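Local coordinates for erythrocyte membrane protein 1 (Plasmodium falciparum, PDB 2XU0) that probably binds host cell-surface receptors as a parasite adhesin of infected red cells, this piece being its N-terminal segment and first Duffy-binding-like, rosetting domain, at residues 343-355 against 364-377. The protein carries 10 engineered substitutions. Residues are numbered along the deposited sequence; the frame is centred on the assembly and turned at random.
Sequences NKKYCSGDGHDCT and IFVDLDCPRCQDQC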
ATOM      1  N   ASN A 343     -10.002  16.934  33.218  1.00 63.05           N
ATOM      2  CA  ASN A 343     -10.394  18.335  33.076  1.00 61.85           C
ATOM      3  C   ASN A 343     -11.922  18.517  32.995  1.00 62.80           C
ATOM      4  O   ASN A 343     -12.404  19.547  32.507  1.00 62.54           O
ATOM      5  CB  ASN A 343      -9.658  18.983  31.902  1.00 64.84           C
ATOM      6  CG  ASN A 343      -8.191  19.223  32.176  1.00 96.97           C
ATOM      7  OD1 ASN A 343      -7.807  19.903  33.140  1.00 93.76           O
ATOM      8  ND2 ASN A 343      -7.335  18.685  31.319  1.00 89.87           N
ATOM      9  N   LYS A 344     -12.680  17.513  33.502  1.00 56.76           N
ATOM     10  CA  LYS A 344     -14.149  17.501  33.592  1.00 55.55           C
ATOM     11  C   LYS A 344     -14.919  17.726  32.268  1.00 55.58           C
ATOM     12  O   LYS A 344     -16.065  18.177  32.287  1.00 55.59           O
ATOM     13  CB  LYS A 344     -14.646  18.434  34.734  1.00 58.60           C
ATOM     14  CG  LYS A 344     -14.202  17.991  36.133  1.00 74.34           C
ATOM     15  CD  LYS A 344     -14.677  18.934  37.241  1.00 90.24           C
ATOM     16  CE  LYS A 344     -16.079  18.639  37.732  1.00105.97           C
ATOM     17  NZ  LYS A 344     -16.483  19.546  38.837  1.00115.56           N
ATOM     18  N   LYS A 345     -14.289  17.399  31.130  1.00 49.90           N
ATOM     19  CA  LYS A 345     -14.887  17.515  29.799  1.00 47.79           C
ATOM     20  C   LYS A 345     -15.469  16.167  29.376  1.00 50.47           C
ATOM     21  O   LYS A 345     -14.747  15.166  29.288  1.00 50.42           O
ATOM     22  CB  LYS A 345     -13.849  17.989  28.771  1.00 49.38           C
ATOM     23  CG  LYS A 345     -14.395  18.152  27.351  1.00 52.25           C
ATOM     24  CD  LYS A 345     -13.271  18.243  26.274  1.00 56.28           C
ATOM     25  CE  LYS A 345     -12.398  19.487  26.337  1.00 51.93           C
ATOM     26  NZ  LYS A 345     -13.203  20.741  26.345  1.00 59.31           N
ATOM     27  N   TYR A 346     -16.772  16.168  29.097  1.00 45.91           N
ATOM     28  CA  TYR A 346     -17.541  15.020  28.628  1.00 45.80           C
ATOM     29  C   TYR A 346     -18.687  15.573  27.795  1.00 49.24           C
ATOM     30  O   TYR A 346     -19.741  15.977  28.312  1.00 49.13           O
ATOM     31  CB  TYR A 346     -18.039  14.143  29.790  1.00 46.75           C
ATOM     32  CG  TYR A 346     -18.356  12.699  29.439  1.00 47.71           C
ATOM     33  CD1 TYR A 346     -17.824  11.649  30.180  1.00 49.05           C
ATOM     34  CD2 TYR A 346     -19.274  12.387  28.433  1.00 48.10           C
ATOM     35  CE1 TYR A 346     -18.158  10.320  29.900  1.00 49.96           C
ATOM     36  CE2 TYR A 346     -19.601  11.063  28.134  1.00 48.87           C
ATOM     37  CZ  TYR A 346     -19.048  10.031  28.876  1.00 53.86           C
ATOM     38  OH  TYR A 346     -19.365   8.719  28.585  1.00 50.87           O
ATOM     39  N   CYS A 347     -18.448  15.600  26.486  1.00 43.99           N
ATOM     40  CA  CYS A 347     -19.380  16.102  25.492  1.00 43.65           C
ATOM     41  C   CYS A 347     -20.026  14.934  24.734  1.00 46.73           C
ATOM     42  O   CYS A 347     -19.592  13.776  24.856  1.00 43.10           O
ATOM     43  CB  CYS A 347     -18.629  17.031  24.542  1.00 45.06           C
ATOM     44  SG  CYS A 347     -17.686  18.341  25.377  1.00 50.20           S
ATOM     45  N   SER A 348     -21.039  15.253  23.923  1.00 44.09           N
ATOM     46  CA  SER A 348     -21.710  14.315  23.027  1.00 43.78           C
ATOM     47  C   SER A 348     -21.492  14.821  21.585  1.00 48.93           C
ATOM     48  O   SER A 348     -21.085  15.983  21.394  1.00 47.84           O
ATOM     49  CB  SER A 348     -23.199  14.260  23.341  1.00 45.67           C
ATOM     50  OG  SER A 348     -23.925  15.346  22.789  1.00 48.92           O
ATOM     51  N   GLY A 349     -21.804  13.968  20.603  1.00 45.15           N
ATOM     52  CA  GLY A 349     -21.716  14.300  19.184  1.00 44.51           C
ATOM     53  C   GLY A 349     -22.635  15.443  18.791  1.00 48.91           C
ATOM     54  O   GLY A 349     -22.363  16.126  17.796  1.00 48.62           O
ATOM     55  N   ASP A 350     -23.725  15.668  19.578  1.00 44.63           N
ATOM     56  CA  ASP A 350     -24.694  16.761  19.359  1.00 45.63           C
ATOM     57  C   ASP A 350     -24.231  18.102  20.010  1.00 50.22           C
ATOM     58  O   ASP A 350     -24.954  19.102  19.949  1.00 51.30           O
ATOM     59  CB  ASP A 350     -26.113  16.377  19.868  1.00 47.51           C
ATOM     60  CG  ASP A 350     -26.625  14.998  19.467  1.00 58.10           C
ATOM     61  OD1 ASP A 350     -26.924  14.801  18.266  1.00 57.92           O
ATOM     62  OD2 ASP A 350     -26.798  14.140  20.372  1.00 63.13           O
ATOM     63  N   GLY A 351     -23.049  18.103  20.613  1.00 46.55           N
ATOM     64  CA  GLY A 351     -22.481  19.265  21.290  1.00 47.65           C
ATOM     65  C   GLY A 351     -23.047  19.521  22.681  1.00 52.87           C
ATOM     66  O   GLY A 351     -22.904  20.627  23.215  1.00 52.64           O
ATOM     67  N   HIS A 352     -23.699  18.503  23.286  1.00 48.54           N
ATOM     68  CA  HIS A 352     -24.250  18.630  24.641  1.00 48.13           C
ATOM     69  C   HIS A 352     -23.157  18.412  25.671  1.00 50.97           C
ATOM     70  O   HIS A 352     -22.252  17.590  25.456  1.00 49.57           O
ATOM     71  CB  HIS A 352     -25.370  17.605  24.903  1.00 49.12           C
ATOM     72  CG  HIS A 352     -26.514  17.656  23.941  1.00 52.60           C
ATOM     73  ND1 HIS A 352     -27.436  16.630  23.877  1.00 54.51           N
ATOM     74  CD2 HIS A 352     -26.857  18.611  23.039  1.00 54.31           C
ATOM     75  CE1 HIS A 352     -28.303  16.985  22.942  1.00 53.91           C
ATOM     76  NE2 HIS A 352     -27.992  18.166  22.408  1.00 54.26           N
ATOM     77  N   ASP A 353     -23.249  19.136  26.801  1.00 46.76           N
ATOM     78  CA  ASP A 353     -22.327  18.950  27.911  1.00 46.35           C
ATOM     79  C   ASP A 353     -23.001  17.904  28.800  1.00 50.59           C
ATOM     80  O   ASP A 353     -23.992  18.205  29.478  1.00 50.78           O
ATOM     81  CB  ASP A 353     -22.045  20.277  28.648  1.00 48.04           C
ATOM     82  CG  ASP A 353     -21.174  20.182  29.892  1.00 56.46           C
ATOM     83  OD1 ASP A 353     -20.675  19.063  30.198  1.00 55.18           O
ATOM     84  OD2 ASP A 353     -20.987  21.224  30.567  1.00 62.60           O
ATOM     85  N   CYS A 354     -22.480  16.663  28.765  1.00 46.24           N
ATOM     86  CA  CYS A 354     -23.036  15.528  29.505  1.00 46.14           C
ATOM     87  C   CYS A 354     -23.011  15.693  31.035  1.00 50.01           C
ATOM     88  O   CYS A 354     -23.833  15.078  31.729  1.00 49.62           O
ATOM     89  CB  CYS A 354     -22.406  14.213  29.042  1.00 46.57           C
ATOM     90  SG  CYS A 354     -22.554  13.911  27.254  1.00 50.19           S
ATOM     91  N   THR A 355     -22.139  16.596  31.541  1.00 45.40           N
ATOM     92  CA  THR A 355     -22.038  16.934  32.965  1.00 45.71           C
ATOM     93  C   THR A 355     -23.227  17.809  33.429  1.00 50.83           C
ATOM     94  O   THR A 355     -23.494  17.899  34.634  1.00 50.62           O
ATOM     95  CB  THR A 355     -20.655  17.536  33.331  1.00 51.11           C
ATOM     96  OG1 THR A 355     -20.580  18.903  32.921  1.00 52.15           O
ATOM     97  CG2 THR A 355     -19.480  16.738  32.760  1.00 46.17           C
ATOM     98  N   ILE A 364     -31.439  19.674  28.147  1.00 63.47           N
ATOM     99  CA  ILE A 364     -30.263  19.805  27.298  1.00 62.22           C
ATOM    100  C   ILE A 364     -29.441  21.041  27.696  1.00 64.93           C
ATOM    101  O   ILE A 364     -29.977  22.153  27.718  1.00 65.82           O
ATOM    102  CB  ILE A 364     -30.675  19.904  25.793  1.00 65.08           C
ATOM    103  CG1 ILE A 364     -31.875  19.008  25.347  1.00 65.44           C
ATOM    104  CG2 ILE A 364     -29.489  19.879  24.848  1.00 65.28           C
ATOM    105  CD1 ILE A 364     -31.749  17.528  25.407  1.00 70.10           C
ATOM    106  N   PHE A 365     -28.136  20.861  27.947  1.00 58.01           N
ATOM    107  CA  PHE A 365     -27.252  21.990  28.198  1.00 55.65           C
ATOM    108  C   PHE A 365     -26.056  21.952  27.273  1.00 58.08           C
ATOM    109  O   PHE A 365     -25.240  21.021  27.313  1.00 57.53           O
ATOM    110  CB  PHE A 365     -26.840  22.147  29.661  1.00 56.46           C
ATOM    111  CG  PHE A 365     -26.084  23.434  29.906  1.00 57.13           C
ATOM    112  CD1 PHE A 365     -26.758  24.646  30.016  1.00 60.12           C
ATOM    113  CD2 PHE A 365     -24.697  23.439  29.994  1.00 58.22           C
ATOM    114  CE1 PHE A 365     -26.057  25.832  30.242  1.00 61.30           C
ATOM    115  CE2 PHE A 365     -24.000  24.625  30.213  1.00 61.50           C
ATOM    116  CZ  PHE A 365     -24.684  25.815  30.341  1.00 59.77           C
ATOM    117  N   VAL A 366     -25.965  22.979  26.429  1.00 53.29           N
ATOM    118  CA  VAL A 366     -24.883  23.145  25.470  1.00 52.15           C
ATOM    119  C   VAL A 366     -23.993  24.251  26.020  1.00 56.29           C
ATOM    120  O   VAL A 366     -24.407  25.407  26.028  1.00 57.13           O
ATOM    121  CB  VAL A 366     -25.417  23.469  24.035  1.00 54.73           C
ATOM    122  CG1 VAL A 366     -24.279  23.714  23.045  1.00 53.79           C
ATOM    123  CG2 VAL A 366     -26.352  22.376  23.522  1.00 54.45           C
ATOM    124  N   ASP A 367     -22.783  23.900  26.494  1.00 51.87           N
ATOM    125  CA  ASP A 367     -21.788  24.863  26.965  1.00 50.69           C
ATOM    126  C   ASP A 367     -21.045  25.410  25.721  1.00 55.20           C
ATOM    127  O   ASP A 367     -21.488  25.194  24.588  1.00 54.79           O
ATOM    128  CB  ASP A 367     -20.818  24.216  27.993  1.00 51.95           C
ATOM    129  CG  ASP A 367     -19.847  23.189  27.424  1.00 53.79           C
ATOM    130  OD1 ASP A 367     -20.137  22.638  26.344  1.00 52.21           O
ATOM    131  OD2 ASP A 367     -18.773  22.975  28.041  1.00 56.37           O
ATOM    132  N   LEU A 368     -19.926  26.097  25.918  1.00 52.54           N
ATOM    133  CA  LEU A 368     -19.215  26.670  24.782  1.00 53.19           C
ATOM    134  C   LEU A 368     -18.079  25.796  24.267  1.00 57.06           C
ATOM    135  O   LEU A 368     -17.675  25.962  23.117  1.00 56.69           O
ATOM    136  CB  LEU A 368     -18.777  28.121  25.055  1.00 53.52           C
ATOM    137  CG  LEU A 368     -19.921  29.051  25.514  1.00 58.95           C
ATOM    138  CD1 LEU A 368     -19.433  30.020  26.477  1.00 59.34           C
ATOM    139  CD2 LEU A 368     -20.628  29.740  24.352  1.00 60.79           C
ATOM    140  N   ASP A 369     -17.610  24.830  25.085  1.00 52.83           N
ATOM    141  CA  ASP A 369     -16.562  23.902  24.661  1.00 51.88           C
ATOM    142  C   ASP A 369     -17.116  22.741  23.809  1.00 54.81           C
ATOM    143  O   ASP A 369     -16.529  22.412  22.778  1.00 54.42           O
ATOM    144  CB  ASP A 369     -15.755  23.383  25.863  1.00 53.65           C
ATOM    145  CG  ASP A 369     -14.953  24.441  26.605  1.00 66.78           C
ATOM    146  OD1 ASP A 369     -14.874  25.592  26.108  1.00 69.50           O
ATOM    147  OD2 ASP A 369     -14.401  24.121  27.682  1.00 70.80           O
ATOM    148  N   CYS A 370     -18.250  22.134  24.231  1.00 50.07           N
ATOM    149  CA  CYS A 370     -18.861  20.987  23.544  1.00 48.27           C
ATOM    150  C   CYS A 370     -19.297  21.144  22.085  1.00 52.16           C
ATOM    151  O   CYS A 370     -19.107  20.174  21.348  1.00 51.06           O
ATOM    152  CB  CYS A 370     -19.890  20.271  24.404  1.00 47.45           C
ATOM    153  SG  CYS A 370     -19.195  19.593  25.932  1.00 50.84           S
ATOM    154  N   PRO A 371     -19.717  22.343  21.578  1.00 49.39           N
ATOM    155  CA  PRO A 371     -19.946  22.473  20.122  1.00 48.59           C
ATOM    156  C   PRO A 371     -18.730  22.037  19.292  1.00 49.55           C
ATOM    157  O   PRO A 371     -18.938  21.516  18.210  1.00 50.61           O
ATOM    158  CB  PRO A 371     -20.264  23.966  19.941  1.00 50.40           C
ATOM    159  CG  PRO A 371     -20.843  24.378  21.263  1.00 54.67           C
ATOM    160  CD  PRO A 371     -20.015  23.617  22.270  1.00 50.53           C
ATOM    161  N   ARG A 372     -17.484  22.174  19.813  1.00 43.98           N
ATOM    162  CA  ARG A 372     -16.255  21.722  19.139  1.00 44.14           C
ATOM    163  C   ARG A 372     -16.205  20.176  18.985  1.00 48.08           C
ATOM    164  O   ARG A 372     -15.582  19.680  18.040  1.00 46.62           O
ATOM    165  CB  ARG A 372     -14.991  22.190  19.876  1.00 44.56           C
ATOM    166  CG  ARG A 372     -14.822  23.700  19.967  1.00 55.61           C
ATOM    167  CD  ARG A 372     -13.381  24.107  20.250  1.00 60.54           C
ATOM    168  NE  ARG A 372     -12.874  23.618  21.538  1.00 66.53           N
ATOM    169  CZ  ARG A 372     -13.031  24.243  22.702  1.00 77.37           C
ATOM    170  NH1 ARG A 372     -13.713  25.380  22.768  1.00 67.87           N
ATOM    171  NH2 ARG A 372     -12.515  23.730  23.810  1.00 60.76           N
ATOM    172  N   CYS A 373     -16.829  19.422  19.935  1.00 44.38           N
ATOM    173  CA  CYS A 373     -16.950  17.963  19.855  1.00 43.03           C
ATOM    174  C   CYS A 373     -17.839  17.656  18.664  1.00 46.56           C
ATOM    175  O   CYS A 373     -17.461  16.835  17.840  1.00 45.65           O
ATOM    176  CB  CYS A 373     -17.514  17.350  21.133  1.00 41.98           C
ATOM    177  SG  CYS A 373     -17.820  15.561  21.021  1.00 44.90           S
ATOM    178  N   GLN A 374     -18.986  18.365  18.549  1.00 43.83           N
ATOM    179  CA  GLN A 374     -19.915  18.255  17.422  1.00 43.71           C
ATOM    180  C   GLN A 374     -19.178  18.443  16.074  1.00 47.12           C
ATOM    181  O   GLN A 374     -19.298  17.582  15.208  1.00 46.93           O
ATOM    182  CB  GLN A 374     -21.092  19.241  17.573  1.00 44.65           C
ATOM    183  CG  GLN A 374     -22.165  19.090  16.496  1.00 53.30           C
ATOM    184  CD  GLN A 374     -23.324  20.038  16.664  1.00 65.59           C
ATOM    185  OE1 GLN A 374     -24.477  19.627  16.624  1.00 61.23           O
ATOM    186  NE2 GLN A 374     -23.052  21.332  16.827  1.00 54.09           N
ATOM    187  N   ASP A 375     -18.369  19.509  15.942  1.00 44.16           N
ATOM    188  CA  ASP A 375     -17.592  19.824  14.734  1.00 44.71           C
ATOM    189  C   ASP A 375     -16.553  18.739  14.375  1.00 48.34           C
ATOM    190  O   ASP A 375     -16.378  18.433  13.190  1.00 47.66           O
ATOM    191  CB  ASP A 375     -16.911  21.199  14.861  1.00 46.88           C
ATOM    192  CG  ASP A 375     -17.839  22.348  15.238  1.00 63.92           C
ATOM    193  OD1 ASP A 375     -19.041  22.299  14.866  1.00 65.32           O
ATOM    194  OD2 ASP A 375     -17.369  23.291  15.912  1.00 74.07           O
ATOM    195  N   GLN A 376     -15.861  18.173  15.390  1.00 44.01           N
ATOM    196  CA  GLN A 376     -14.866  17.124  15.187  1.00 44.07           C
ATOM    197  C   GLN A 376     -15.551  15.802  14.803  1.00 47.37           C
ATOM    198  O   GLN A 376     -15.069  15.086  13.927  1.00 47.88           O
ATOM    199  CB  GLN A 376     -13.982  16.971  16.434  1.00 45.91           C
ATOM    200  CG  GLN A 376     -12.551  16.511  16.140  1.00 61.26           C
ATOM    201  CD  GLN A 376     -11.831  17.367  15.121  1.00 79.01           C
ATOM    202  OE1 GLN A 376     -11.622  16.960  13.971  1.00 76.64           O
ATOM    203  NE2 GLN A 376     -11.447  18.569  15.517  1.00 66.76           N
ATOM    204  N   CYS A 377     -16.703  15.521  15.417  1.00 43.00           N
ATOM    205  CA  CYS A 377     -17.505  14.328  15.151  1.00 42.49           C
ATOM    206  C   CYS A 377     -18.060  14.322  13.731  1.00 44.95           C
ATOM    207  O   CYS A 377     -17.947  13.299  13.059  1.00 43.13           O
ATOM    208  CB  CYS A 377     -18.594  14.159  16.198  1.00 43.09           C
ATOM    209  SG  CYS A 377     -17.958  13.716  17.839  1.00 47.37           S
TER
HETATM  210  O   HOH W   1     -14.441  20.905  23.335  1.00 47.13           O
HETATM  211  O   HOH W   2     -14.551  21.570  28.645  1.00 50.85           O
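Asp353 and Phe365 join the two segments through one nearly straight backbone hydrogen bond, Asp353 N to Phe365 O at 2.8 Å, while the type I turn from Ser348 to Gly351 lies against Cys370-Gln374, bringing the CA atoms of Gly351 and Pro371 to 4.3 Å. The contact illustrates how a small cysteine-rich region holds irregular chain together by covalent links. Cys347 SG and Cys370 SG form a disulfide (2.0 Å), and the CB atoms of Cys347 and Cys373 pack 3.6 Å apart beside it. Gly351, at a positive phi that favours glycine, brings its O 3.3 Å from Cys370 CB. CG2 of Ile364 sits over one face of the His352 imidazole, 3.5 Å from the ring centroid, a CH-pi contact; CB of Asp350 lies against the opposite face, toward the rim. Bends at chi3 (-67°) and chi4 (-53°) swing Lys345 NZ to Asp369 OD2, a long salt bridge of 3.8 Å, and two waters bridge the pair, one through Asp369 O and the other through OD2. Lys345 NZ and Arg372 NH2 lie 4.0 Å apart, and Asp369, paired with both, probably offsets the like charges. Further disulfides join this contact, within the C-terminal Duffy-binding-like subdomain, to its surroundings: Cys373 to Cys338 of helix 311-338, and Cys377 to Cys467 and Cys354 to Cys470 before strand 475-477, whose Val475 touches Tyr346 and Cys354.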